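Local coordinates for proline-tRNA synthetase class II aaRS (Ybak RNA binding domain plus tRNA synthetase) (Cryptosporidium parvum, PDB 5XIO), which probably joins L-proline to tRNA(Pro) at the expense of ATP, as a class II prolyl-tRNA synthetase, and is held here with the inhibitor halofuginone and an ATP analogue, at residues I105-T110 and S138-E143; G459-L464 and T492-S497. One frame throughout, in Å; residues are numbered along the deposited sequence.

Contact 1 (105-110 with 138-143) and contact 2 (459-464 with 492-497) follow one another along the chain, the first complete long before the second opens. Contact 1 lies in the class II catalytic core, where the ends of strands 99-107 and 131-140 meet beside halofuginone and the ATP analogue. Contact 2 belongs to the C-terminal zinc-binding domain and pairs strands 462-467 and 490-495. Their centres are 27 Å apart and their nearest atoms about 11 Å, without touching. Strand 462-467 also pairs with strand 195-198, which ties the C-terminal domain to the catalytic part, and the Lys-462 side chain comes to about 7 Å from the bound nucleotide.

Contact 1 of 2, residues I105-T110 and S138-E143; sequences IAIRPT and SIVRWE. With HFG (7-bromo-6-chloro-3-{3-[(2R,3S)-3-hydroxypiperidin-2-yl]-2-oxopropyl}quinazolin-4(3H)-one), chain C; ANP (phosphoaminophosphonic acid-adenylate ester), chain E.
Arg-141 takes hold of the Pro-109 carbonyl side-on: NE (3.1 Å) and NH2 (3.2 Å) both donate to Pro-109 O, which lies almost in the guanidinium plane. The extended chain from CG to NE carries the group there, and the pair of hydrogen bonds to one oxygen restrains its rotation. One face of the guanidinium so held carries halofuginone, whose N1 sits over its centre, while NH2 also donates to O1A of the ATP analogue at 3.2 Å; the bond from NH1 to that oxygen is weak. The positive group bridges inhibitor and alpha-phosphate, consistent with the motif 2 arginine of class II synthetases, which binds the alpha-phosphate. Directly after Pro-109, Thr-110 OG1 accepts from N1' of the inhibitor's piperidine at 3.0 Å and is also hydrogen-bonded to Glu-112. Behind this shell, Ile-139 CD1 packs on Arg-108 CD at 3.8 Å, the two side chains crossing at about a right angle. The bends of Arg-108 at chi2 and chi3 bring NH1 to Ser-138 O for a weak bond. Farther back, Ile-107 CG2 rests on Val-140 CB at 3.8 Å, and a water donates to both Ile-107 O and Val-140 O. Phe-70 of the second subunit packs on this pair of side chains. Strand 99-107 runs between strands 70-72 and 91-96, whereas strand 131-140 is bordered by strand 155-165, where Ile-139 packs on Phe-156 and Trp-158.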
ATOM      1  N   ILE A 105      -7.870   9.686 -21.565  1.00 33.85           N
ATOM      2  CA  ILE A 105      -7.105   9.925 -20.359  1.00 32.91           C
ATOM      3  C   ILE A 105      -6.012   8.892 -20.169  1.00 29.25           C
ATOM      4  O   ILE A 105      -6.176   7.711 -20.500  1.00 26.36           O
ATOM      5  CB  ILE A 105      -7.985  10.002 -19.067  1.00 34.55           C
ATOM      6  CG1 ILE A 105      -8.525   8.638 -18.689  1.00 35.07           C
ATOM      7  CG2 ILE A 105      -9.135  10.999 -19.236  1.00 34.97           C
ATOM      8  CD1 ILE A 105      -9.615   8.710 -17.645  1.00 36.26           C
ATOM      9  N   ALA A 106      -4.904   9.356 -19.587  1.00 27.03           N
ATOM     10  CA  ALA A 106      -3.712   8.550 -19.453  1.00 27.48           C
ATOM     11  C   ALA A 106      -3.586   7.966 -18.095  1.00 28.41           C
ATOM     12  O   ALA A 106      -3.790   8.676 -17.078  1.00 30.49           O
ATOM     13  CB  ALA A 106      -2.487   9.374 -19.715  1.00 28.26           C
ATOM     14  N   ILE A 107      -3.201   6.689 -18.081  1.00 26.60           N
ATOM     15  CA  ILE A 107      -2.690   6.076 -16.902  1.00 26.33           C
ATOM     16  C   ILE A 107      -1.309   6.604 -16.591  1.00 27.07           C
ATOM     17  O   ILE A 107      -0.380   6.703 -17.451  1.00 29.46           O
ATOM     18  CB  ILE A 107      -2.560   4.567 -17.005  1.00 26.92           C
ATOM     19  CG1 ILE A 107      -3.895   3.928 -17.045  1.00 26.20           C
ATOM     20  CG2 ILE A 107      -1.915   4.000 -15.735  1.00 29.70           C
ATOM     21  CD1 ILE A 107      -3.790   2.518 -17.644  1.00 29.99           C
ATOM     22  N   ARG A 108      -1.177   6.968 -15.338  1.00 28.75           N
ATOM     23  CA  ARG A 108       0.004   7.554 -14.756  1.00 30.80           C
ATOM     24  C   ARG A 108       1.335   6.818 -14.933  1.00 28.68           C
ATOM     25  O   ARG A 108       1.517   5.733 -14.495  1.00 31.13           O
ATOM     26  CB  ARG A 108      -0.333   7.866 -13.299  1.00 34.57           C
ATOM     27  CG  ARG A 108       0.754   7.912 -12.282  1.00 37.34           C
ATOM     28  CD  ARG A 108       0.504   6.841 -11.267  1.00 39.95           C
ATOM     29  NE  ARG A 108      -0.214   7.317 -10.122  1.00 37.58           N
ATOM     30  CZ  ARG A 108      -0.974   6.548  -9.382  1.00 40.05           C
ATOM     31  NH1 ARG A 108      -1.097   5.278  -9.652  1.00 41.32           N
ATOM     32  NH2 ARG A 108      -1.601   7.052  -8.364  1.00 39.15           N
ATOM     33  N   PRO A 109       2.244   7.458 -15.622  1.00 26.07           N
ATOM     34  CA  PRO A 109       3.565   6.921 -15.841  1.00 23.66           C
ATOM     35  C   PRO A 109       4.582   7.423 -14.849  1.00 23.50           C
ATOM     36  O   PRO A 109       5.592   6.855 -14.754  1.00 23.34           O
ATOM     37  CB  PRO A 109       3.900   7.442 -17.212  1.00 24.45           C
ATOM     38  CG  PRO A 109       3.223   8.725 -17.273  1.00 25.40           C
ATOM     39  CD  PRO A 109       1.965   8.580 -16.516  1.00 27.17           C
ATOM     40  N   THR A 110       4.247   8.494 -14.174  1.00 25.33           N
ATOM     41  CA  THR A 110       4.954   9.264 -13.156  1.00 24.54           C
ATOM     42  C   THR A 110       4.014  10.428 -12.782  1.00 25.00           C
ATOM     43  O   THR A 110       3.191  10.835 -13.549  1.00 22.65           O
ATOM     44  CB  THR A 110       6.380   9.700 -13.583  1.00 25.60           C
ATOM     45  OG1 THR A 110       7.091  10.232 -12.498  1.00 23.73           O
ATOM     46  CG2 THR A 110       6.339  10.614 -14.706  1.00 25.62           C
ATOM     47  N   SER A 138       1.189   2.133  -7.958  1.00 24.19           N
ATOM     48  CA  SER A 138       1.614   1.419  -9.077  1.00 24.18           C
ATOM     49  C   SER A 138       1.700   2.370 -10.215  1.00 23.35           C
ATOM     50  O   SER A 138       1.108   3.415 -10.203  1.00 24.84           O
ATOM     51  CB  SER A 138       0.710   0.234  -9.382  1.00 26.78           C
ATOM     52  OG  SER A 138      -0.459   0.575 -10.067  1.00 27.87           O
ATOM     53  N   ILE A 139       2.485   1.942 -11.183  1.00 24.13           N
ATOM     54  CA  ILE A 139       2.900   2.656 -12.353  1.00 22.57           C
ATOM     55  C   ILE A 139       2.768   1.669 -13.561  1.00 26.26           C
ATOM     56  O   ILE A 139       3.071   0.426 -13.442  1.00 20.91           O
ATOM     57  CB  ILE A 139       4.332   3.040 -12.189  1.00 21.20           C
ATOM     58  CG1 ILE A 139       4.487   4.088 -11.122  1.00 22.90           C
ATOM     59  CG2 ILE A 139       4.896   3.570 -13.467  1.00 23.46           C
ATOM     60  CD1 ILE A 139       4.059   5.501 -11.531  1.00 23.81           C
ATOM     61  N   VAL A 140       2.260   2.222 -14.679  1.00 25.46           N
ATOM     62  CA  VAL A 140       2.249   1.553 -15.956  1.00 25.46           C
ATOM     63  C   VAL A 140       3.056   2.265 -16.975  1.00 26.22           C
ATOM     64  O   VAL A 140       2.922   3.480 -17.136  1.00 29.19           O
ATOM     65  CB  VAL A 140       0.843   1.465 -16.518  1.00 28.45           C
ATOM     66  CG1 VAL A 140       0.855   0.867 -17.934  1.00 26.73           C
ATOM     67  CG2 VAL A 140      -0.027   0.622 -15.590  1.00 28.13           C
ATOM     68  N   ARG A 141       3.882   1.507 -17.686  1.00 27.16           N
ATOM     69  CA  ARG A 141       4.635   2.010 -18.861  1.00 27.89           C
ATOM     70  C   ARG A 141       4.718   0.950 -19.910  1.00 32.00           C
ATOM     71  O   ARG A 141       5.063  -0.189 -19.645  1.00 33.12           O
ATOM     72  CB  ARG A 141       6.055   2.421 -18.494  1.00 26.43           C
ATOM     73  CG  ARG A 141       6.115   3.661 -17.617  1.00 26.13           C
ATOM     74  CD  ARG A 141       7.522   3.914 -17.145  1.00 25.37           C
ATOM     75  NE  ARG A 141       7.589   4.871 -16.052  1.00 26.45           N
ATOM     76  CZ  ARG A 141       8.728   5.230 -15.443  1.00 29.90           C
ATOM     77  NH1 ARG A 141       9.879   4.683 -15.781  1.00 31.23           N
ATOM     78  NH2 ARG A 141       8.731   6.147 -14.484  1.00 31.10           N
ATOM     79  N   TRP A 142       4.413   1.317 -21.133  1.00 39.23           N
ATOM     80  CA  TRP A 142       4.361   0.316 -22.200  1.00 41.19           C
ATOM     81  C   TRP A 142       5.751   0.135 -22.738  1.00 42.63           C
ATOM     82  O   TRP A 142       6.111   0.807 -23.699  1.00 36.13           O
ATOM     83  CB  TRP A 142       3.429   0.746 -23.331  1.00 43.95           C
ATOM     84  CG  TRP A 142       2.603  -0.377 -23.799  1.00 48.55           C
ATOM     85  CD1 TRP A 142       2.775  -1.141 -24.932  1.00 42.11           C
ATOM     86  CD2 TRP A 142       1.489  -0.910 -23.114  1.00 51.17           C
ATOM     87  NE1 TRP A 142       1.814  -2.090 -24.987  1.00 43.26           N
ATOM     88  CE2 TRP A 142       1.005  -1.980 -23.891  1.00 48.69           C
ATOM     89  CE3 TRP A 142       0.836  -0.575 -21.917  1.00 53.91           C
ATOM     90  CZ2 TRP A 142      -0.098  -2.733 -23.514  1.00 54.65           C
ATOM     91  CZ3 TRP A 142      -0.258  -1.321 -21.536  1.00 57.11           C
ATOM     92  CH2 TRP A 142      -0.722  -2.390 -22.342  1.00 57.92           C
ATOM     93  N   GLU A 143       6.528  -0.735 -22.074  1.00 45.41           N
ATOM     94  CA  GLU A 143       7.932  -0.994 -22.447  1.00 51.20           C
ATOM     95  C   GLU A 143       8.077  -1.561 -23.889  1.00 51.59           C
ATOM     96  O   GLU A 143       7.313  -2.450 -24.286  1.00 46.46           O
ATOM     97  CB  GLU A 143       8.609  -1.961 -21.453  1.00 49.65           C
ATOM     98  CG  GLU A 143       8.758  -1.419 -20.029  1.00 58.07           C
ATOM     99  CD  GLU A 143       9.793  -0.285 -19.858  1.00 64.12           C
ATOM    100  OE1 GLU A 143      10.870  -0.315 -20.546  1.00 67.57           O
ATOM    101  OE2 GLU A 143       9.531   0.612 -18.989  1.00 50.60           O
TER
HETATM  102  O4' HFG C 801       9.996   9.291 -13.791  1.00 25.84           O
HETATM  103  C21 HFG C 801      10.891  10.023 -14.126  1.00 25.85           C
HETATM  104  C3' HFG C 801      11.509  11.047 -13.184  1.00 24.48           C
HETATM  105  C2' HFG C 801      11.206  10.742 -11.717  1.00 24.24           C
HETATM  106  N1' HFG C 801       9.806  10.955 -11.382  1.00 23.68           N
HETATM  107  C6' HFG C 801       9.594  10.833  -9.941  1.00 25.23           C
HETATM  108  C5' HFG C 801      10.063   9.488  -9.411  1.00 25.34           C
HETATM  109  C4' HFG C 801      11.503   9.224  -9.817  1.00 23.86           C
HETATM  110  C39 HFG C 801      11.641   9.352 -11.314  1.00 22.10           C
HETATM  111  O7' HFG C 801      12.994   9.137 -11.673  1.00 19.25           O
HETATM  112  C1' HFG C 801      11.476  10.004 -15.538  1.00 26.65           C
HETATM  113  N3  HFG C 801      10.554   9.336 -16.462  1.00 29.20           N
HETATM  114  C4  HFG C 801       9.537  10.082 -17.029  1.00 28.43           C
HETATM  115  O11 HFG C 801       9.372  11.239 -16.757  1.00 33.35           O
HETATM  116  C10 HFG C 801       8.655   9.328 -17.921  1.00 29.31           C
HETATM  117  C5  HFG C 801       7.580   9.945 -18.544  1.00 33.30           C
HETATM  118  C2  HFG C 801      10.718   8.046 -16.775  1.00 30.61           C
HETATM  119  N1  HFG C 801       9.980   7.354 -17.551  1.00 30.42           N
HETATM  120  C9  HFG C 801       8.907   7.989 -18.156  1.00 32.05           C
HETATM  121  C8  HFG C 801       8.084   7.265 -19.004  1.00 35.18           C
HETATM  122  C7  HFG C 801       7.007   7.864 -19.638  1.00 44.10           C
HETATM  123 BR1  HFG C 801       5.911   6.798 -20.758  1.00 90.34          BR
HETATM  124  C6  HFG C 801       6.754   9.220 -19.398  1.00 43.29           C
HETATM  125 CL1  HFG C 801       5.447  10.015 -20.150  1.00 51.75          CL
HETATM  126  PG  ANP E 803      15.512   3.102 -16.754  1.00 72.58           P
HETATM  127  O1G ANP E 803      16.300   2.166 -15.981  1.00 60.81           O
HETATM  128  O2G ANP E 803      16.029   3.204 -18.216  1.00 58.71           O
HETATM  129  O3G ANP E 803      14.054   2.615 -16.867  1.00 72.31           O
HETATM  130  PB  ANP E 803      14.340   5.479 -16.208  1.00 45.74           P
HETATM  131  O1B ANP E 803      13.357   5.022 -17.295  1.00 60.14           O
HETATM  132  O2B ANP E 803      14.637   6.878 -16.319  1.00 51.50           O
HETATM  133  N3B ANP E 803      15.614   4.550 -16.004  1.00 60.08           N
HETATM  134  PA  ANP E 803      13.055   6.347 -13.720  1.00 37.50           P
HETATM  135  O1A ANP E 803      11.830   6.942 -14.165  1.00 40.98           O
HETATM  136  O2A ANP E 803      14.146   7.221 -13.347  1.00 39.64           O
HETATM  137  O3A ANP E 803      13.562   5.320 -14.825  1.00 46.34           O
HETATM  138  O5' ANP E 803      12.704   5.388 -12.524  1.00 40.20           O
HETATM  139  C5' ANP E 803      13.572   5.206 -11.412  1.00 37.61           C
HETATM  140  C4' ANP E 803      13.789   3.725 -11.074  1.00 35.75           C
HETATM  141  O4' ANP E 803      12.694   2.910 -11.505  1.00 35.63           O
HETATM  142  C3' ANP E 803      14.930   3.288 -11.963  1.00 34.92           C
HETATM  143  O3' ANP E 803      16.188   3.659 -11.371  1.00 41.85           O
HETATM  144  C2' ANP E 803      14.766   1.783 -12.052  1.00 33.96           C
HETATM  145  O2' ANP E 803      15.434   1.113 -10.970  1.00 33.66           O
HETATM  146  C1' ANP E 803      13.250   1.617 -11.873  1.00 32.93           C
HETATM  147  N9  ANP E 803      12.577   1.190 -13.115  1.00 30.31           N
HETATM  148  C8  ANP E 803      12.464   1.893 -14.278  1.00 30.82           C
HETATM  149  N7  ANP E 803      11.746   1.295 -15.222  1.00 27.87           N
HETATM  150  C5  ANP E 803      11.334   0.135 -14.583  1.00 29.59           C
HETATM  151  C6  ANP E 803      10.536  -0.944 -15.001  1.00 30.07           C
HETATM  152  N6  ANP E 803      10.013  -1.014 -16.221  1.00 28.58           N
HETATM  153  N1  ANP E 803      10.299  -1.954 -14.157  1.00 29.32           N
HETATM  154  C2  ANP E 803      10.822  -1.900 -12.944  1.00 27.67           C
HETATM  155  N3  ANP E 803      11.588  -0.942 -12.444  1.00 26.82           N
HETATM  156  C4  ANP E 803      11.821   0.073 -13.287  1.00 27.50           C
HETATM  157  O   HOH W   1       0.757   4.741 -18.787  1.00 19.42           O

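Contact 2 of 2, residues G459-L464 and T492-S497; sequences GAMKSL and TLFGRS
Phe-494 overlaps Ser-463 through CD1 and CE1, CE1 coming to 3.9 Å from Ser-463 CB with the ring oblique to the Ser-463 backbone N, in an antiparallel pairing of strands 462-467 and 490-495 within the C-terminal zinc-binding domain. Ser-463 and Phe-494 form a non-hydrogen-bonded pair; beside it, Lys-462 and Gly-495 form a hydrogen-bonded one, with Lys-462 N to Gly-495 O at 2.9 Å and Gly-495 N to Lys-462 O at 3.0 Å. Leu-464 N continues the ladder to Leu-493 O. With CG anti to the backbone N (chi1 171°), Met-461 sends its chain over the Gly-495 backbone, and its SD reaches Phe-494 CB at 4.0 Å, the two side chains meeting at a slant. Trp-430, edge-to-face, and Phe-482 also meet the Phe-494 ring, and Ile-440 of helix 434-446 packs on it; the Phe-494 side chain lies about 8 Å from the zinc ion. Across the sheet from this cluster, Leu-464 brings CD1 to 3.8 Å from Gly-495 N, over bare backbone, and it also packs on Met-425. Past the Lys-462 pair, Arg-496 extends its aliphatic chain by Ala-460 O and points NE at Gly-459 O; their 2.5 Å separation is shorter than such a bond should be, and its exact length is doubtful. At the same end, the Lys-462 side chain bends at chi3, and its NZ makes a weak bond to Ser-497 OG at 3.3 Å.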
ATOM      1  N   GLY A 459      24.552  -4.541 -27.230  1.00 40.71           N
ATOM      2  CA  GLY A 459      26.041  -4.709 -27.110  1.00 44.36           C
ATOM      3  C   GLY A 459      26.867  -3.464 -26.675  1.00 40.36           C
ATOM      4  O   GLY A 459      27.982  -3.583 -26.142  1.00 38.42           O
ATOM      5  N   ALA A 460      26.305  -2.280 -26.916  1.00 35.35           N
ATOM      6  CA  ALA A 460      26.884  -1.023 -26.561  1.00 37.55           C
ATOM      7  C   ALA A 460      27.177  -0.884 -25.076  1.00 43.38           C
ATOM      8  O   ALA A 460      26.503  -1.475 -24.224  1.00 41.40           O
ATOM      9  CB  ALA A 460      25.936   0.119 -26.967  1.00 37.51           C
ATOM     10  N   MET A 461      28.169  -0.036 -24.812  1.00 43.28           N
ATOM     11  CA  MET A 461      28.669   0.263 -23.503  1.00 40.91           C
ATOM     12  C   MET A 461      28.283   1.715 -23.241  1.00 40.12           C
ATOM     13  O   MET A 461      28.438   2.533 -24.097  1.00 35.56           O
ATOM     14  CB  MET A 461      30.187   0.123 -23.558  1.00 39.67           C
ATOM     15  CG  MET A 461      30.936   0.601 -22.353  1.00 40.04           C
ATOM     16  SD  MET A 461      32.723   0.370 -22.346  1.00 39.83           S
ATOM     17  CE  MET A 461      33.320   1.997 -22.859  1.00 38.31           C
ATOM     18  N   LYS A 462      27.769   2.036 -22.062  1.00 42.37           N
ATOM     19  CA  LYS A 462      27.473   3.428 -21.745  1.00 41.25           C
ATOM     20  C   LYS A 462      28.026   3.713 -20.375  1.00 38.10           C
ATOM     21  O   LYS A 462      28.415   2.772 -19.616  1.00 32.40           O
ATOM     22  CB  LYS A 462      25.955   3.737 -21.795  1.00 43.17           C
ATOM     23  CG  LYS A 462      25.107   2.996 -20.755  1.00 50.31           C
ATOM     24  CD  LYS A 462      23.570   3.099 -20.944  1.00 59.28           C
ATOM     25  CE  LYS A 462      23.098   2.428 -22.251  1.00 68.53           C
ATOM     26  NZ  LYS A 462      21.676   1.938 -22.254  1.00 69.61           N
ATOM     27  N   SER A 463      28.039   5.010 -20.081  1.00 29.51           N
ATOM     28  CA  SER A 463      28.364   5.486 -18.775  1.00 29.15           C
ATOM     29  C   SER A 463      27.247   5.120 -17.829  1.00 27.89           C
ATOM     30  O   SER A 463      26.066   5.237 -18.135  1.00 29.24           O
ATOM     31  CB  SER A 463      28.609   7.027 -18.771  1.00 29.15           C
ATOM     32  OG  SER A 463      27.453   7.761 -18.593  1.00 26.27           O
ATOM     33  N   LEU A 464      27.655   4.670 -16.663  1.00 30.50           N
ATOM     34  CA  LEU A 464      26.759   4.158 -15.644  1.00 30.74           C
ATOM     35  C   LEU A 464      26.661   5.223 -14.565  1.00 32.69           C
ATOM     36  O   LEU A 464      25.571   5.681 -14.250  1.00 34.03           O
ATOM     37  CB  LEU A 464      27.331   2.886 -15.033  1.00 27.10           C
ATOM     38  CG  LEU A 464      27.510   1.752 -16.036  1.00 25.38           C
ATOM     39  CD1 LEU A 464      28.127   0.548 -15.349  1.00 24.80           C
ATOM     40  CD2 LEU A 464      26.188   1.373 -16.631  1.00 26.19           C
ATOM     41  N   THR A 492      35.331   7.418 -14.314  1.00 39.20           N
ATOM     42  CA  THR A 492      33.942   7.107 -14.600  1.00 31.90           C
ATOM     43  C   THR A 492      33.771   5.656 -14.892  1.00 29.85           C
ATOM     44  O   THR A 492      34.647   5.017 -15.447  1.00 27.70           O
ATOM     45  CB  THR A 492      33.468   7.968 -15.766  1.00 31.49           C
ATOM     46  OG1 THR A 492      33.515   9.321 -15.320  1.00 37.82           O
ATOM     47  CG2 THR A 492      32.048   7.651 -16.180  1.00 31.15           C
ATOM     48  N   LEU A 493      32.620   5.137 -14.492  1.00 31.37           N
ATOM     49  CA  LEU A 493      32.326   3.712 -14.593  1.00 31.81           C
ATOM     50  C   LEU A 493      31.472   3.512 -15.815  1.00 31.05           C
ATOM     51  O   LEU A 493      30.525   4.277 -16.052  1.00 29.01           O
ATOM     52  CB  LEU A 493      31.580   3.293 -13.368  1.00 33.83           C
ATOM     53  CG  LEU A 493      31.638   1.869 -12.877  1.00 39.33           C
ATOM     54  CD1 LEU A 493      33.011   1.456 -12.341  1.00 40.50           C
ATOM     55  CD2 LEU A 493      30.582   1.745 -11.771  1.00 43.61           C
ATOM     56  N   PHE A 494      31.859   2.520 -16.619  1.00 28.78           N
ATOM     57  CA  PHE A 494      31.245   2.239 -17.882  1.00 28.00           C
ATOM     58  C   PHE A 494      30.958   0.758 -17.875  1.00 32.02           C
ATOM     59  O   PHE A 494      31.657  -0.013 -17.198  1.00 32.96           O
ATOM     60  CB  PHE A 494      32.204   2.496 -19.057  1.00 28.29           C
ATOM     61  CG  PHE A 494      32.458   3.954 -19.370  1.00 30.96           C
ATOM     62  CD1 PHE A 494      31.660   4.633 -20.279  1.00 33.22           C
ATOM     63  CD2 PHE A 494      33.533   4.643 -18.794  1.00 30.68           C
ATOM     64  CE1 PHE A 494      31.893   5.968 -20.568  1.00 31.52           C
ATOM     65  CE2 PHE A 494      33.771   5.969 -19.088  1.00 30.79           C
ATOM     66  CZ  PHE A 494      32.956   6.622 -19.973  1.00 32.37           C
ATOM     67  N   GLY A 495      29.946   0.377 -18.662  1.00 31.66           N
ATOM     68  CA  GLY A 495      29.601  -1.013 -18.931  1.00 29.75           C
ATOM     69  C   GLY A 495      28.335  -1.167 -19.788  1.00 29.66           C
ATOM     70  O   GLY A 495      27.728  -0.200 -20.254  1.00 32.01           O
ATOM     71  N   ARG A 496      27.971  -2.409 -20.037  1.00 32.31           N
ATOM     72  CA  ARG A 496      26.721  -2.758 -20.738  1.00 33.83           C
ATOM     73  C   ARG A 496      25.621  -2.862 -19.705  1.00 30.14           C
ATOM     74  O   ARG A 496      25.827  -3.364 -18.620  1.00 31.20           O
ATOM     75  CB  ARG A 496      26.863  -4.119 -21.487  1.00 35.99           C
ATOM     76  CG  ARG A 496      27.862  -4.191 -22.626  1.00 37.60           C
ATOM     77  CD  ARG A 496      27.766  -5.518 -23.366  1.00 43.44           C
ATOM     78  NE  ARG A 496      28.568  -5.517 -24.606  1.00 45.94           N
ATOM     79  CZ  ARG A 496      29.525  -6.386 -24.904  1.00 41.74           C
ATOM     80  NH1 ARG A 496      29.850  -7.354 -24.072  1.00 46.36           N
ATOM     81  NH2 ARG A 496      30.178  -6.269 -26.046  1.00 42.55           N
ATOM     82  N   SER A 497      24.452  -2.414 -20.062  1.00 35.19           N
ATOM     83  CA  SER A 497      23.367  -2.187 -19.116  1.00 43.51           C
ATOM     84  C   SER A 497      22.313  -3.195 -19.361  1.00 40.68           C
ATOM     85  O   SER A 497      22.086  -3.517 -20.472  1.00 44.12           O
ATOM     86  CB  SER A 497      22.710  -0.848 -19.415  1.00 48.54           C
ATOM     87  OG  SER A 497      22.084  -0.935 -20.705  1.00 47.07           O
TER